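Local atomic coordinates of 1,3-alpha-isomaltosidase (Kribbella flavida DSM 17836, PDB entry 5X3I), a protein that hydrolyses the alpha-1,3-glucosidic linkages of the cyclic tetrasaccharide cyclobis-(1-6)-alpha-nigerosyl to release isomaltose inside the cell. Residues W308-R322 and A371-R385. The protein carries 1 engineered substitution. Numbering follows the deposited sequence.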
# COMPACT_ATOMS: atom_id res chain seq x y z
N TRP A 308 -6.81 21.21 3.47
CA TRP A 308 -6.68 22.41 2.67
C TRP A 308 -7.56 22.16 1.47
O TRP A 308 -7.10 21.71 0.42
CB TRP A 308 -5.22 22.59 2.23
CG TRP A 308 -4.18 22.51 3.33
CD1 TRP A 308 -4.38 22.77 4.65
CD2 TRP A 308 -2.79 22.18 3.19
NE1 TRP A 308 -3.20 22.62 5.34
CE2 TRP A 308 -2.21 22.26 4.46
CE3 TRP A 308 -1.98 21.84 2.10
CZ2 TRP A 308 -0.87 21.99 4.69
CZ3 TRP A 308 -0.64 21.56 2.32
CH2 TRP A 308 -0.10 21.65 3.61
N ASN A 309 -8.80 22.61 1.62
CA ASN A 309 -9.87 22.30 0.68
C ASN A 309 -10.35 23.45 -0.18
O ASN A 309 -11.41 23.34 -0.80
CB ASN A 309 -11.03 21.59 1.39
CG ASN A 309 -11.85 22.50 2.23
OD1 ASN A 309 -11.35 23.41 2.86
ND2 ASN A 309 -13.14 22.25 2.25
N THR A 310 -9.69 24.60 -0.09
CA THR A 310 -10.02 25.76 -0.91
C THR A 310 -8.77 26.41 -1.51
O THR A 310 -7.67 26.23 -0.99
CB THR A 310 -10.76 26.86 -0.11
OG1 THR A 310 -9.86 27.44 0.83
CG2 THR A 310 -11.97 26.30 0.62
N GLN A 311 -8.96 27.18 -2.57
CA GLN A 311 -7.88 27.97 -3.14
C GLN A 311 -7.25 28.87 -2.07
O GLN A 311 -6.04 28.91 -1.92
CB GLN A 311 -8.39 28.81 -4.33
CG GLN A 311 -7.29 29.53 -5.07
CD GLN A 311 -7.68 29.98 -6.47
OE1 GLN A 311 -8.62 29.45 -7.08
NE2 GLN A 311 -6.95 30.95 -7.00
N GLN A 312 -8.09 29.56 -1.30
CA GLN A 312 -7.62 30.43 -0.23
C GLN A 312 -6.71 29.71 0.77
O GLN A 312 -5.68 30.24 1.17
CB GLN A 312 -8.80 31.07 0.51
CG GLN A 312 -8.43 31.82 1.80
CD GLN A 312 -9.64 32.46 2.48
OE1 GLN A 312 -10.71 32.60 1.86
NE2 GLN A 312 -9.49 32.86 3.75
N LEU A 313 -7.08 28.49 1.15
CA LEU A 313 -6.29 27.73 2.12
C LEU A 313 -4.95 27.23 1.55
O LEU A 313 -3.91 27.38 2.19
CB LEU A 313 -7.10 26.56 2.68
CG LEU A 313 -8.15 26.94 3.72
CD1 LEU A 313 -9.16 25.83 3.94
CD2 LEU A 313 -7.49 27.32 5.04
N VAL A 314 -4.99 26.65 0.36
CA VAL A 314 -3.77 26.16 -0.26
C VAL A 314 -2.80 27.33 -0.44
O VAL A 314 -1.63 27.23 -0.08
CB VAL A 314 -4.01 25.50 -1.63
CG1 VAL A 314 -2.69 25.27 -2.33
CG2 VAL A 314 -4.77 24.18 -1.47
N THR A 315 -3.29 28.45 -0.95
CA THR A 315 -2.39 29.58 -1.15
C THR A 315 -1.90 30.11 0.21
O THR A 315 -0.74 30.46 0.33
CB THR A 315 -3.05 30.71 -2.01
OG1 THR A 315 -4.22 31.22 -1.37
CG2 THR A 315 -3.44 30.17 -3.37
N ALA A 316 -2.74 30.11 1.24
CA ALA A 316 -2.30 30.56 2.57
C ALA A 316 -1.18 29.70 3.14
O ALA A 316 -0.18 30.22 3.63
CB ALA A 316 -3.46 30.60 3.54
N ARG A 317 -1.36 28.38 3.08
CA ARG A 317 -0.36 27.45 3.61
C ARG A 317 0.97 27.56 2.85
O ARG A 317 2.03 27.53 3.46
CB ARG A 317 -0.89 26.00 3.55
CG ARG A 317 -2.14 25.71 4.43
CD ARG A 317 -1.89 25.82 5.94
NE ARG A 317 -3.13 25.64 6.68
CZ ARG A 317 -3.96 26.63 7.00
NH1 ARG A 317 -3.67 27.88 6.66
NH2 ARG A 317 -5.10 26.37 7.64
N MET A 318 0.91 27.69 1.53
CA MET A 318 2.14 27.82 0.75
C MET A 318 2.79 29.20 0.98
O MET A 318 4.00 29.31 1.00
CB MET A 318 1.87 27.59 -0.74
CG MET A 318 1.45 26.16 -1.11
SD MET A 318 2.65 24.90 -0.61
CE MET A 318 1.96 24.35 0.94
N ASP A 319 1.97 30.23 1.16
CA ASP A 319 2.50 31.55 1.49
C ASP A 319 3.26 31.47 2.81
O ASP A 319 4.32 32.07 2.97
CB ASP A 319 1.39 32.61 1.57
CG ASP A 319 0.96 33.11 0.20
OD1 ASP A 319 1.53 32.68 -0.81
OD2 ASP A 319 0.04 33.94 0.14
N THR A 320 2.74 30.68 3.75
CA THR A 320 3.41 30.56 5.04
C THR A 320 4.75 29.85 4.89
O THR A 320 5.74 30.28 5.48
CB THR A 320 2.52 29.84 6.09
OG1 THR A 320 1.35 30.63 6.33
CG2 THR A 320 3.28 29.68 7.40
N HIS A 321 4.80 28.80 4.07
CA HIS A 321 6.07 28.14 3.74
C HIS A 321 7.07 29.17 3.23
O HIS A 321 8.22 29.20 3.66
CB HIS A 321 5.87 27.06 2.67
CG HIS A 321 5.83 25.66 3.22
ND1 HIS A 321 6.97 24.93 3.47
CD2 HIS A 321 4.79 24.86 3.53
CE1 HIS A 321 6.63 23.74 3.94
NE2 HIS A 321 5.31 23.67 3.98
N ARG A 322 6.63 30.01 2.29
CA ARG A 322 7.49 31.03 1.71
C ARG A 322 7.96 32.03 2.77
O ARG A 322 9.13 32.34 2.86
CB ARG A 322 6.77 31.79 0.59
CG ARG A 322 7.56 33.00 0.08
CD ARG A 322 6.65 34.04 -0.59
NE ARG A 322 5.65 34.56 0.33
CZ ARG A 322 4.55 35.20 -0.06
NH1 ARG A 322 4.32 35.39 -1.36
NH2 ARG A 322 3.68 35.64 0.84
N ALA A 371 -15.20 27.66 -4.13
CA ALA A 371 -14.03 27.17 -3.42
C ALA A 371 -12.72 27.35 -4.21
O ALA A 371 -11.66 27.53 -3.62
CB ALA A 371 -14.21 25.71 -3.05
N TRP A 372 -12.80 27.29 -5.53
CA TRP A 372 -11.64 27.47 -6.40
C TRP A 372 -11.97 28.48 -7.50
O TRP A 372 -12.28 28.11 -8.63
CB TRP A 372 -11.20 26.12 -7.01
CG TRP A 372 -11.02 25.05 -5.98
CD1 TRP A 372 -11.97 24.19 -5.53
CD2 TRP A 372 -9.84 24.77 -5.23
NE1 TRP A 372 -11.46 23.37 -4.57
CE2 TRP A 372 -10.14 23.70 -4.35
CE3 TRP A 372 -8.54 25.29 -5.21
CZ2 TRP A 372 -9.21 23.16 -3.47
CZ3 TRP A 372 -7.61 24.76 -4.34
CH2 TRP A 372 -7.95 23.71 -3.47
N PRO A 373 -11.93 29.78 -7.16
CA PRO A 373 -12.33 30.80 -8.13
C PRO A 373 -11.45 30.83 -9.37
O PRO A 373 -11.95 31.11 -10.44
CB PRO A 373 -12.21 32.11 -7.34
CG PRO A 373 -11.29 31.81 -6.23
CD PRO A 373 -11.50 30.36 -5.88
N ASP A 374 -10.15 30.61 -9.20
CA ASP A 374 -9.25 30.62 -10.35
C ASP A 374 -8.12 29.60 -10.20
O ASP A 374 -7.01 29.97 -9.87
CB ASP A 374 -8.69 32.03 -10.56
CG ASP A 374 -8.06 32.22 -11.93
OD1 ASP A 374 -7.77 31.21 -12.61
OD2 ASP A 374 -7.84 33.38 -12.32
N PRO A 375 -8.40 28.32 -10.42
CA PRO A 375 -7.37 27.31 -10.16
C PRO A 375 -6.13 27.43 -11.07
O PRO A 375 -5.04 27.13 -10.61
CB PRO A 375 -8.10 25.98 -10.40
CG PRO A 375 -9.34 26.35 -11.15
CD PRO A 375 -9.71 27.70 -10.67
N LYS A 376 -6.30 27.88 -12.31
CA LYS A 376 -5.15 28.07 -13.19
C LYS A 376 -4.20 29.14 -12.64
O LYS A 376 -2.99 28.97 -12.68
CB LYS A 376 -5.59 28.43 -14.61
CG LYS A 376 -4.42 28.77 -15.54
CD LYS A 376 -4.83 28.92 -17.00
CE LYS A 376 -3.73 29.63 -17.83
NZ LYS A 376 -2.37 29.02 -17.66
N ALA A 377 -4.76 30.23 -12.13
CA ALA A 377 -3.93 31.29 -11.55
C ALA A 377 -3.18 30.77 -10.33
O ALA A 377 -2.01 31.09 -10.15
CB ALA A 377 -4.78 32.50 -11.18
N MET A 378 -3.85 29.98 -9.50
CA MET A 378 -3.19 29.40 -8.33
C MET A 378 -2.00 28.54 -8.76
O MET A 378 -0.90 28.68 -8.24
CB MET A 378 -4.18 28.56 -7.51
CG MET A 378 -3.52 27.85 -6.33
SD MET A 378 -4.58 26.61 -5.54
CE MET A 378 -4.88 25.50 -6.89
N ILE A 379 -2.23 27.67 -9.73
CA ILE A 379 -1.21 26.73 -10.17
C ILE A 379 -0.08 27.47 -10.89
O ILE A 379 1.08 27.13 -10.71
CB ILE A 379 -1.80 25.64 -11.09
CG1 ILE A 379 -2.77 24.75 -10.30
CG2 ILE A 379 -0.71 24.78 -11.71
CD1 ILE A 379 -3.59 23.83 -11.17
N ASP A 380 -0.41 28.47 -11.69
CA ASP A 380 0.61 29.25 -12.36
C ASP A 380 1.53 29.93 -11.34
O ASP A 380 2.74 29.90 -11.49
CB ASP A 380 -0.01 30.28 -13.31
CG ASP A 380 -0.65 29.64 -14.53
OD1 ASP A 380 -0.47 28.42 -14.74
OD2 ASP A 380 -1.32 30.35 -15.30
N GLU A 381 0.95 30.49 -10.28
CA GLU A 381 1.77 31.12 -9.24
C GLU A 381 2.66 30.10 -8.53
O GLU A 381 3.84 30.37 -8.32
CB GLU A 381 0.92 31.87 -8.22
CG GLU A 381 1.73 32.44 -7.04
CD GLU A 381 2.80 33.48 -7.46
OE1 GLU A 381 2.72 34.05 -8.56
OE2 GLU A 381 3.73 33.73 -6.67
N LEU A 382 2.10 28.94 -8.18
CA LEU A 382 2.89 27.90 -7.52
C LEU A 382 4.04 27.46 -8.43
O LEU A 382 5.17 27.34 -7.99
CB LEU A 382 2.01 26.70 -7.13
CG LEU A 382 0.95 26.96 -6.05
CD1 LEU A 382 0.12 25.73 -5.77
CD2 LEU A 382 1.60 27.44 -4.75
N HIS A 383 3.74 27.26 -9.71
CA HIS A 383 4.78 26.91 -10.68
C HIS A 383 5.85 28.01 -10.76
O HIS A 383 7.04 27.71 -10.83
CB HIS A 383 4.17 26.65 -12.06
CG HIS A 383 3.52 25.30 -12.19
ND1 HIS A 383 2.79 24.94 -13.30
CD2 HIS A 383 3.51 24.23 -11.37
CE1 HIS A 383 2.35 23.70 -13.15
NE2 HIS A 383 2.77 23.25 -11.99
N ALA A 384 5.42 29.27 -10.70
CA ALA A 384 6.34 30.40 -10.74
C ALA A 384 7.32 30.34 -9.56
O ALA A 384 8.48 30.71 -9.69
CB ALA A 384 5.58 31.73 -10.75
N ARG A 385 6.84 29.84 -8.42
CA ARG A 385 7.70 29.67 -7.26
C ARG A 385 8.46 28.35 -7.27
O ARG A 385 9.16 28.03 -6.33
CB ARG A 385 6.88 29.77 -5.97
CG ARG A 385 6.05 31.02 -5.86
CD ARG A 385 5.32 31.05 -4.55
NE ARG A 385 4.34 32.13 -4.50
CZ ARG A 385 3.58 32.40 -3.44
NH1 ARG A 385 3.68 31.68 -2.34
NH2 ARG A 385 2.72 33.40 -3.48
O HOH W 1 -12.46 21.52 -2.55
O HOH W 2 -11.05 29.80 -1.87
O HOH W 3 5.14 29.37 -1.31
O HOH W 4 0.32 35.28 -2.07
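Arg-385, just past the C-terminal end of helix 375-384, is held by Asp-319 of helix 311-322. Both terminal nitrogens of the guanidinium converge on one carboxylate oxygen, NH1 of Arg-385 lying 2.8 Å from OD1 of Asp-319, with the two flat groups nearly coplanar. The Arg-385 chain runs extended from CG to NE, and NE donates to the anti lone pair of Glu-381 OE2 at 2.8 Å, which, together with the grip on Asp-319, limits rotation of the guanidinium. Arg-322 lays its own guanidinium over one face of this group, centres 4.5 Å apart; the proximity of Asp-319 and Glu-381 probably offsets the like charges. A methionine in place of Arg-385 would probably leave the Asp-319 and Glu-381 carboxylates without their shared counter-ion and Arg-322 without the flat surface it stacks on.

At the N-terminal ends Gln-311 bridges the segments through both its backbone and its carboxamide. Its backbone N donates almost straight to Ala-371 O (2.9 Å, 171°), while its side chain, with CG anti to the backbone N (chi1 -173°), reaches across so that OE1 accepts from Asp-374 N at 2.9 Å and NE2 returns a weak bond to Asp-374 O. Thr-310 and Asp-374 N-cap the two helices.

Between these polar ends the interface is apolar. One face of the Trp-372 indole lies under the Thr-310 to Gln-311 peptide, and Val-314 CG2 meets its edge, 3.8 Å from CH2. Further along, Val-314 CG1 packs on Met-378 SD, and the Leu-382 and Met-318 side chains cross at about a right angle, CD2 of Leu-382 lying 3.9 Å from CG of Met-318. Both also touch Val-331 of strand 330-333. Two nearly parallel helices (12°, axes 11.0 Å apart) over barrel strands are characteristic of a TIM barrel's outer layer, here the family 31 catalytic domain.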